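Local coordinates for serine proteinase inhibitor 1 (Myxoma virus, PDB 6BJ5), which inhibits serine endopeptidases as a poxviral serpin and is important in virulence, at residues 153-158 and 202-207; 183-188 and 241-246. All blocks are in the same frame, centred on the assembly; numbering follows the deposited sequence.

Contact 1 of 2, residues 153-158 and 202-207; sequences SWRHVF and ELPYKR
Two backbone hydrogen bonds tie Ser153 and Arg155 to the chain at Pro204 and Lys206. Arg155 N gives its hydrogen to Pro204 O at 2.8 Å along a fairly straight path (165° at the hydrogen), while Lys206 N reaches Ser153 O at 2.7 Å. They flank a single beta bridge in which Trp154 faces Tyr205, so the backbones meet briefly where strands 142-153 and 198-204 run out.

The two aromatic side chains turn to the same side of this bridge. With chi1 at -59°, Trp154 CG stands beside its own backbone N and anti to the carbonyl carbon, and the indole meets Tyr205 in an offset, near-parallel pair: the planes differ by 9°, but the six-membered ring and the phenol overlap little, their centroids 4.7 Å apart. Tyr205 CE1 sits over the rim of one indole face, 3.5 Å from Trp154 CZ3. The tryptophan sits where serpins have their breach, at the end of strand 142-153 of the main sheet; its NE1 bonds to Asp302 O, and Tyr205 OH to Thr306 OG1. The opposite indole face receives Phe158 CE2, again toward the rim. Leu203 CB packs against Trp154 CZ3, also at 3.5 Å, approaching obliquely. On the exposed side, the extended Arg155 chain leads away from the contact after its CB has passed Pro204 CG at 4.0 Å.

Contact 2 of 2, residues 183-188 and 241-246; sequences IDTLKT and KDVCQV
Asp184 and Cys244 form the hydrogen-bonded pair at the middle of this antiparallel contact. Asp184 N meets Cys244 O at 2.8 Å, and Cys244 N returns the bond to Asp184 O at 2.6 Å. Two residues further on, Leu186 N reaches Asp242 O at 3.1 Å, continuing the pairing beyond Thr185.

Ile183 with Gln245 and Thr185 with Val243 are the non-hydrogen-bonded pairs, their side chains together on the more exposed face. There Thr185 CG2, set anti to the backbone N, presses on Lys241 CG at 3.4 Å; the two side chains cross at about a right angle, and both CG and CD of the lysine lie against that methyl group. Thr185 OG1 lies against Val243 CG2, 3.6 Å away.

Asp184 and Cys244 point to the buried face. Cys244 SG comes within 3.2 Å of Thr188 OG1. Leu186 starts out away from 241-246, yet its CD1 swings back to touch Val246 CG2 at 3.5 Å.

Outside this shell, Lys182 NZ makes a salt bridge to Asp184 OD2, and Leu186 rests on Leu203 and Pro204. Residues 244-246 pair in parallel with a strand of the second chain, whose Ile10 packs on Thr188 and Cys244. An antiparallel neighbour on one side of 243-246 and a parallel one on the other is the arrangement of serpin sheet C, here carried across the chain boundary.

From the N terminus the order is 153-158, 183-188, 202-207, 241-246, so the two contacts cross rather than nest. Contact 1 closes a loop of 43 residues holding the strands from 164-170 to 198-204; before it closes, the first segment of contact 2 has already been laid down. Contact 2 then closes over the three-stranded sheet 188-217 and the helices after it. Their centres are 12 Å apart and they touch directly: His156 ND1 probably bonds to Asp184 OD1, Glu202 N probably to Lys187 O, and Phe158 packs near Val246. Together they join the end of the main-sheet strand 142-153, the three-stranded sheet and the strand pair 173-185/243-258.

Contact 1 of 2, residues 153-158 and 202-207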
ATOM      1  N   SER A 153     -12.651 -13.019   1.061  1.00 47.59           N
ATOM      2  CA  SER A 153     -12.407 -14.214   1.861  1.00 36.36           C
ATOM      3  C   SER A 153     -11.250 -15.014   1.283  1.00 35.64           C
ATOM      4  O   SER A 153     -10.822 -14.797   0.143  1.00 44.53           O
ATOM      5  CB  SER A 153     -13.636 -15.108   1.899  1.00 24.67           C
ATOM      6  OG  SER A 153     -14.783 -14.366   2.263  1.00 37.59           O
ATOM      7  N   TRP A 154     -10.708 -15.912   2.108  1.00 33.68           N
ATOM      8  CA  TRP A 154      -9.754 -16.890   1.606  1.00 38.38           C
ATOM      9  C   TRP A 154     -10.465 -17.864   0.666  1.00 40.34           C
ATOM     10  O   TRP A 154     -11.685 -18.051   0.728  1.00 43.38           O
ATOM     11  CB  TRP A 154      -9.107 -17.682   2.749  1.00 34.51           C
ATOM     12  CG  TRP A 154      -8.365 -16.861   3.745  1.00 26.75           C
ATOM     13  CD1 TRP A 154      -8.683 -16.666   5.065  1.00 23.41           C
ATOM     14  CD2 TRP A 154      -7.164 -16.124   3.509  1.00 26.06           C
ATOM     15  NE1 TRP A 154      -7.747 -15.840   5.662  1.00 18.64           N
ATOM     16  CE2 TRP A 154      -6.806 -15.498   4.724  1.00 23.48           C
ATOM     17  CE3 TRP A 154      -6.354 -15.931   2.387  1.00 24.76           C
ATOM     18  CZ2 TRP A 154      -5.683 -14.688   4.835  1.00 21.40           C
ATOM     19  CZ3 TRP A 154      -5.240 -15.135   2.502  1.00 28.37           C
ATOM     20  CH2 TRP A 154      -4.914 -14.518   3.717  1.00 27.69           C
ATOM     21  N   ARG A 155      -9.692 -18.491  -0.219  1.00 35.24           N
ATOM     22  CA  ARG A 155     -10.262 -19.597  -0.977  1.00 44.25           C
ATOM     23  C   ARG A 155     -10.624 -20.751  -0.030  1.00 51.60           C
ATOM     24  O   ARG A 155     -11.739 -21.286  -0.070  1.00 51.04           O
ATOM     25  CB  ARG A 155      -9.294 -20.045  -2.078  1.00 37.80           C
ATOM     26  CG  ARG A 155      -9.916 -21.099  -2.984  1.00 41.90           C
ATOM     27  CD  ARG A 155      -8.908 -21.821  -3.863  1.00 59.72           C
ATOM     28  NE  ARG A 155      -9.572 -22.911  -4.580  1.00 80.17           N
ATOM     29  CZ  ARG A 155      -8.950 -23.849  -5.287  1.00 76.99           C
ATOM     30  NH1 ARG A 155      -7.626 -23.853  -5.379  1.00 68.49           N
ATOM     31  NH2 ARG A 155      -9.660 -24.796  -5.888  1.00 83.21           N
ATOM     32  N   HIS A 156      -9.717 -21.093   0.884  1.00 48.64           N
ATOM     33  CA  HIS A 156      -9.963 -22.074   1.943  1.00 34.26           C
ATOM     34  C   HIS A 156      -9.732 -21.381   3.275  1.00 35.28           C
ATOM     35  O   HIS A 156      -8.579 -21.128   3.653  1.00 28.62           O
ATOM     36  CB  HIS A 156      -9.040 -23.275   1.795  1.00 29.47           C
ATOM     37  CG  HIS A 156      -9.283 -24.053   0.546  1.00 34.77           C
ATOM     38  ND1 HIS A 156      -8.290 -24.763  -0.093  1.00 30.54           N
ATOM     39  CD2 HIS A 156     -10.420 -24.269  -0.158  1.00 29.55           C
ATOM     40  CE1 HIS A 156      -8.792 -25.345  -1.169  1.00 37.88           C
ATOM     41  NE2 HIS A 156     -10.084 -25.069  -1.226  1.00 44.63           N
ATOM     42  N   VAL A 157     -10.830 -21.075   3.976  1.00 32.35           N
ATOM     43  CA  VAL A 157     -10.755 -20.327   5.227  1.00 29.28           C
ATOM     44  C   VAL A 157     -10.125 -21.181   6.316  1.00 32.36           C
ATOM     45  O   VAL A 157     -10.083 -22.410   6.238  1.00 37.95           O
ATOM     46  CB  VAL A 157     -12.153 -19.873   5.661  1.00 34.52           C
ATOM     47  CG1 VAL A 157     -12.838 -19.090   4.547  1.00 24.46           C
ATOM     48  CG2 VAL A 157     -12.965 -21.101   6.151  1.00 25.45           C
ATOM     49  N   PHE A 158      -9.634 -20.511   7.357  1.00 37.99           N
ATOM     50  CA  PHE A 158      -9.221 -21.181   8.581  1.00 27.72           C
ATOM     51  C   PHE A 158     -10.442 -21.404   9.477  1.00 32.59           C
ATOM     52  O   PHE A 158     -11.465 -20.723   9.364  1.00 37.47           O
ATOM     53  CB  PHE A 158      -8.184 -20.358   9.351  1.00 24.58           C
ATOM     54  CG  PHE A 158      -6.848 -20.175   8.654  1.00 33.14           C
ATOM     55  CD1 PHE A 158      -5.710 -20.832   9.131  1.00 39.28           C
ATOM     56  CD2 PHE A 158      -6.703 -19.255   7.595  1.00 22.50           C
ATOM     57  CE1 PHE A 158      -4.463 -20.632   8.540  1.00 44.04           C
ATOM     58  CE2 PHE A 158      -5.461 -19.049   6.983  1.00 15.58           C
ATOM     59  CZ  PHE A 158      -4.337 -19.730   7.459  1.00 42.71           C
ATOM     60  N   GLU A 202       1.699 -19.072  -1.153  1.00 32.31           N
ATOM     61  CA  GLU A 202       0.622 -18.314  -1.772  1.00 22.86           C
ATOM     62  C   GLU A 202      -0.713 -18.740  -1.189  1.00 27.16           C
ATOM     63  O   GLU A 202      -1.176 -19.860  -1.412  1.00 40.27           O
ATOM     64  CB  GLU A 202       0.630 -18.476  -3.295  1.00 24.13           C
ATOM     65  CG  GLU A 202      -0.380 -17.545  -3.923  1.00 28.17           C
ATOM     66  CD  GLU A 202      -0.272 -17.418  -5.411  1.00 39.84           C
ATOM     67  OE1 GLU A 202       0.830 -17.093  -5.906  1.00 38.64           O
ATOM     68  OE2 GLU A 202      -1.311 -17.556  -6.076  1.00 55.95           O
ATOM     69  N   LEU A 203      -1.350 -17.823  -0.494  1.00 34.99           N
ATOM     70  CA  LEU A 203      -2.684 -18.017   0.043  1.00 33.89           C
ATOM     71  C   LEU A 203      -3.674 -17.348  -0.888  1.00 38.19           C
ATOM     72  O   LEU A 203      -3.757 -16.114  -0.907  1.00 49.74           O
ATOM     73  CB  LEU A 203      -2.778 -17.417   1.444  1.00 35.36           C
ATOM     74  CG  LEU A 203      -1.720 -17.868   2.442  1.00 41.24           C
ATOM     75  CD1 LEU A 203      -1.701 -16.898   3.602  1.00 42.51           C
ATOM     76  CD2 LEU A 203      -2.072 -19.246   2.945  1.00 41.60           C
ATOM     77  N   PRO A 204      -4.396 -18.085  -1.720  1.00 48.56           N
ATOM     78  CA  PRO A 204      -5.344 -17.434  -2.627  1.00 45.49           C
ATOM     79  C   PRO A 204      -6.628 -16.995  -1.943  1.00 43.29           C
ATOM     80  O   PRO A 204      -7.162 -17.673  -1.064  1.00 45.71           O
ATOM     81  CB  PRO A 204      -5.632 -18.526  -3.664  1.00 37.41           C
ATOM     82  CG  PRO A 204      -5.384 -19.804  -2.944  1.00 25.49           C
ATOM     83  CD  PRO A 204      -4.232 -19.522  -2.019  1.00 37.78           C
ATOM     84  N   TYR A 205      -7.162 -15.869  -2.418  1.00 47.52           N
ATOM     85  CA  TYR A 205      -8.455 -15.385  -1.956  1.00 46.58           C
ATOM     86  C   TYR A 205      -9.538 -16.020  -2.806  1.00 39.57           C
ATOM     87  O   TYR A 205      -9.256 -16.658  -3.818  1.00 36.42           O
ATOM     88  CB  TYR A 205      -8.549 -13.860  -2.037  1.00 45.05           C
ATOM     89  CG  TYR A 205      -7.649 -13.164  -1.059  1.00 42.10           C
ATOM     90  CD1 TYR A 205      -7.952 -13.132   0.291  1.00 34.97           C
ATOM     91  CD2 TYR A 205      -6.461 -12.582  -1.489  1.00 33.45           C
ATOM     92  CE1 TYR A 205      -7.102 -12.526   1.179  1.00 35.75           C
ATOM     93  CE2 TYR A 205      -5.615 -11.973  -0.620  1.00 22.79           C
ATOM     94  CZ  TYR A 205      -5.933 -11.953   0.716  1.00 35.04           C
ATOM     95  OH  TYR A 205      -5.075 -11.347   1.595  1.00 43.01           O
ATOM     96  N   LYS A 206     -10.797 -15.836  -2.388  1.00 50.69           N
ATOM     97  CA  LYS A 206     -11.889 -16.581  -3.012  1.00 63.57           C
ATOM     98  C   LYS A 206     -12.102 -16.140  -4.459  1.00 79.92           C
ATOM     99  O   LYS A 206     -12.563 -16.929  -5.286  1.00 84.06           O
ATOM    100  CB  LYS A 206     -13.166 -16.436  -2.173  1.00 63.19           C
ATOM    101  CG  LYS A 206     -14.476 -16.811  -2.861  1.00 75.66           C
ATOM    102  CD  LYS A 206     -15.674 -16.535  -1.946  1.00 85.19           C
ATOM    103  CE  LYS A 206     -17.014 -16.586  -2.686  1.00 84.91           C
ATOM    104  NZ  LYS A 206     -18.033 -15.729  -2.002  1.00 77.41           N
ATOM    105  N   ARG A 207     -11.712 -14.908  -4.797  1.00102.99           N
ATOM    106  CA  ARG A 207     -11.768 -14.466  -6.189  1.00111.34           C
ATOM    107  C   ARG A 207     -10.798 -15.257  -7.066  1.00101.29           C
ATOM    108  O   ARG A 207     -11.096 -15.553  -8.225  1.00 97.03           O
ATOM    109  CB  ARG A 207     -11.459 -12.965  -6.261  1.00125.69           C
ATOM    110  CG  ARG A 207     -12.433 -12.010  -5.521  1.00136.75           C
ATOM    111  CD  ARG A 207     -13.874 -12.020  -6.065  1.00144.60           C
ATOM    112  NE  ARG A 207     -14.561 -13.285  -5.809  1.00149.58           N
ATOM    113  CZ  ARG A 207     -15.767 -13.601  -6.272  1.00150.79           C
ATOM    114  NH1 ARG A 207     -16.297 -14.783  -5.985  1.00153.79           N
ATOM    115  NH2 ARG A 207     -16.440 -12.739  -7.019  1.00148.79           N
TER

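Contact 2 of 2, residues 183-188 and 241-246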
ATOM      1  N   ILE A 183      -4.582 -27.016   7.445  1.00 37.47           N
ATOM      2  CA  ILE A 183      -3.930 -27.823   6.420  1.00 38.65           C
ATOM      3  C   ILE A 183      -4.549 -27.467   5.081  1.00 35.09           C
ATOM      4  O   ILE A 183      -5.773 -27.307   4.971  1.00 28.23           O
ATOM      5  CB  ILE A 183      -4.041 -29.332   6.698  1.00 29.83           C
ATOM      6  CG1 ILE A 183      -3.118 -29.720   7.858  1.00 22.46           C
ATOM      7  CG2 ILE A 183      -3.715 -30.121   5.446  1.00 29.41           C
ATOM      8  CD1 ILE A 183      -3.404 -31.091   8.434  1.00 37.34           C
ATOM      9  N   ASP A 184      -3.693 -27.273   4.083  1.00 29.51           N
ATOM     10  CA  ASP A 184      -4.143 -26.811   2.779  1.00 41.61           C
ATOM     11  C   ASP A 184      -3.020 -27.119   1.800  1.00 37.48           C
ATOM     12  O   ASP A 184      -1.850 -27.223   2.193  1.00 38.53           O
ATOM     13  CB  ASP A 184      -4.484 -25.307   2.830  1.00 55.66           C
ATOM     14  CG  ASP A 184      -5.278 -24.819   1.632  1.00 58.45           C
ATOM     15  OD1 ASP A 184      -5.405 -25.574   0.650  1.00 66.14           O
ATOM     16  OD2 ASP A 184      -5.780 -23.671   1.689  1.00 54.15           O
ATOM     17  N   THR A 185      -3.390 -27.288   0.528  1.00 41.23           N
ATOM     18  CA  THR A 185      -2.441 -27.433  -0.577  1.00 50.20           C
ATOM     19  C   THR A 185      -2.318 -26.126  -1.343  1.00 43.10           C
ATOM     20  O   THR A 185      -3.311 -25.608  -1.881  1.00 29.22           O
ATOM     21  CB  THR A 185      -2.773 -28.608  -1.505  1.00 61.67           C
ATOM     22  OG1 THR A 185      -3.226 -29.741  -0.748  1.00 72.12           O
ATOM     23  CG2 THR A 185      -1.637 -28.933  -2.473  1.00 59.78           C
ATOM     24  N   LEU A 186      -1.077 -25.628  -1.394  1.00 42.59           N
ATOM     25  CA  LEU A 186      -0.695 -24.278  -1.759  1.00 41.69           C
ATOM     26  C   LEU A 186       0.674 -24.317  -2.425  1.00 46.11           C
ATOM     27  O   LEU A 186       1.490 -25.192  -2.128  1.00 41.91           O
ATOM     28  CB  LEU A 186      -0.572 -23.407  -0.513  1.00 30.12           C
ATOM     29  CG  LEU A 186      -1.662 -23.424   0.545  1.00 34.53           C
ATOM     30  CD1 LEU A 186      -1.106 -22.757   1.813  1.00 30.05           C
ATOM     31  CD2 LEU A 186      -2.957 -22.761   0.046  1.00 37.76           C
ATOM     32  N   LYS A 187       0.960 -23.313  -3.250  1.00 43.44           N
ATOM     33  CA  LYS A 187       2.301 -23.190  -3.814  1.00 45.15           C
ATOM     34  C   LYS A 187       3.267 -22.692  -2.737  1.00 44.39           C
ATOM     35  O   LYS A 187       2.925 -21.808  -1.946  1.00 49.56           O
ATOM     36  CB  LYS A 187       2.282 -22.256  -5.039  1.00 42.44           C
ATOM     37  CG  LYS A 187       1.374 -22.767  -6.179  1.00 46.95           C
ATOM     38  CD  LYS A 187       1.400 -21.902  -7.437  1.00 60.24           C
ATOM     39  CE  LYS A 187       0.095 -22.040  -8.228  1.00 60.85           C
ATOM     40  NZ  LYS A 187      -0.007 -21.056  -9.338  1.00 63.46           N
ATOM     41  N   THR A 188       4.471 -23.279  -2.693  1.00 32.45           N
ATOM     42  CA  THR A 188       5.466 -22.966  -1.670  1.00 33.28           C
ATOM     43  C   THR A 188       6.841 -23.283  -2.232  1.00 36.82           C
ATOM     44  O   THR A 188       6.965 -23.978  -3.243  1.00 45.44           O
ATOM     45  CB  THR A 188       5.279 -23.807  -0.392  1.00 43.83           C
ATOM     46  OG1 THR A 188       3.898 -24.065  -0.153  1.00 53.27           O
ATOM     47  CG2 THR A 188       5.878 -23.105   0.824  1.00 44.72           C
ATOM     48  N   LYS A 241       3.474 -26.459  -5.976  1.00 39.68           N
ATOM     49  CA  LYS A 241       2.389 -26.946  -5.146  1.00 45.61           C
ATOM     50  C   LYS A 241       2.887 -28.065  -4.211  1.00 61.92           C
ATOM     51  O   LYS A 241       3.938 -28.678  -4.434  1.00 56.81           O
ATOM     52  CB  LYS A 241       1.226 -27.402  -6.023  1.00 44.68           C
ATOM     53  CG  LYS A 241      -0.035 -27.671  -5.229  1.00 46.78           C
ATOM     54  CD  LYS A 241      -1.226 -28.126  -6.062  1.00 58.43           C
ATOM     55  CE  LYS A 241      -2.140 -26.981  -6.455  1.00 65.52           C
ATOM     56  NZ  LYS A 241      -3.394 -27.492  -7.095  1.00 73.86           N
ATOM     57  N   ASP A 242       2.134 -28.297  -3.129  1.00 70.88           N
ATOM     58  CA  ASP A 242       2.548 -29.114  -1.984  1.00 67.48           C
ATOM     59  C   ASP A 242       1.436 -29.045  -0.935  1.00 62.97           C
ATOM     60  O   ASP A 242       0.696 -28.063  -0.869  1.00 68.67           O
ATOM     61  CB  ASP A 242       3.881 -28.585  -1.420  1.00 74.76           C
ATOM     62  CG  ASP A 242       4.420 -29.400  -0.258  1.00 95.60           C
ATOM     63  OD1 ASP A 242       5.644 -29.619  -0.233  1.00103.73           O
ATOM     64  OD2 ASP A 242       3.656 -29.797   0.644  1.00108.23           O
ATOM     65  N   VAL A 243       1.320 -30.094  -0.119  1.00 59.89           N
ATOM     66  CA  VAL A 243       0.384 -30.111   1.009  1.00 41.82           C
ATOM     67  C   VAL A 243       1.026 -29.397   2.192  1.00 39.39           C
ATOM     68  O   VAL A 243       2.105 -29.784   2.655  1.00 43.25           O
ATOM     69  CB  VAL A 243       0.003 -31.552   1.376  1.00 46.71           C
ATOM     70  CG1 VAL A 243      -0.785 -31.592   2.678  1.00 46.27           C
ATOM     71  CG2 VAL A 243      -0.782 -32.181   0.254  1.00 49.33           C
ATOM     72  N   CYS A 244       0.363 -28.381   2.720  1.00 40.00           N
ATOM     73  CA  CYS A 244       1.002 -27.593   3.758  1.00 44.67           C
ATOM     74  C   CYS A 244       0.157 -27.496   5.009  1.00 40.49           C
ATOM     75  O   CYS A 244      -1.079 -27.597   4.975  1.00 33.38           O
ATOM     76  CB  CYS A 244       1.299 -26.147   3.320  1.00 56.17           C
ATOM     77  SG  CYS A 244       2.366 -25.925   1.927  1.00 59.05           S
ATOM     78  N   GLN A 245       0.876 -27.279   6.109  1.00 40.86           N
ATOM     79  CA  GLN A 245       0.338 -26.762   7.354  1.00 38.65           C
ATOM     80  C   GLN A 245       0.763 -25.300   7.442  1.00 35.24           C
ATOM     81  O   GLN A 245       1.965 -24.992   7.430  1.00 25.21           O
ATOM     82  CB  GLN A 245       0.832 -27.552   8.571  1.00 25.65           C
ATOM     83  CG  GLN A 245      -0.016 -27.252   9.823  1.00 39.45           C
ATOM     84  CD  GLN A 245       0.559 -27.789  11.129  1.00 37.42           C
ATOM     85  OE1 GLN A 245       1.628 -28.390  11.154  1.00 40.48           O
ATOM     86  NE2 GLN A 245      -0.153 -27.549  12.230  1.00 32.37           N
ATOM     87  N   VAL A 246      -0.220 -24.408   7.516  1.00 33.08           N
ATOM     88  CA  VAL A 246       0.005 -22.974   7.659  1.00 31.57           C
ATOM     89  C   VAL A 246      -0.386 -22.577   9.074  1.00 25.25           C
ATOM     90  O   VAL A 246      -1.530 -22.795   9.492  1.00 25.19           O
ATOM     91  CB  VAL A 246      -0.796 -22.186   6.614  1.00 35.80           C
ATOM     92  CG1 VAL A 246      -0.586 -20.700   6.759  1.00 25.69           C
ATOM     93  CG2 VAL A 246      -0.426 -22.664   5.236  1.00 36.38           C
TER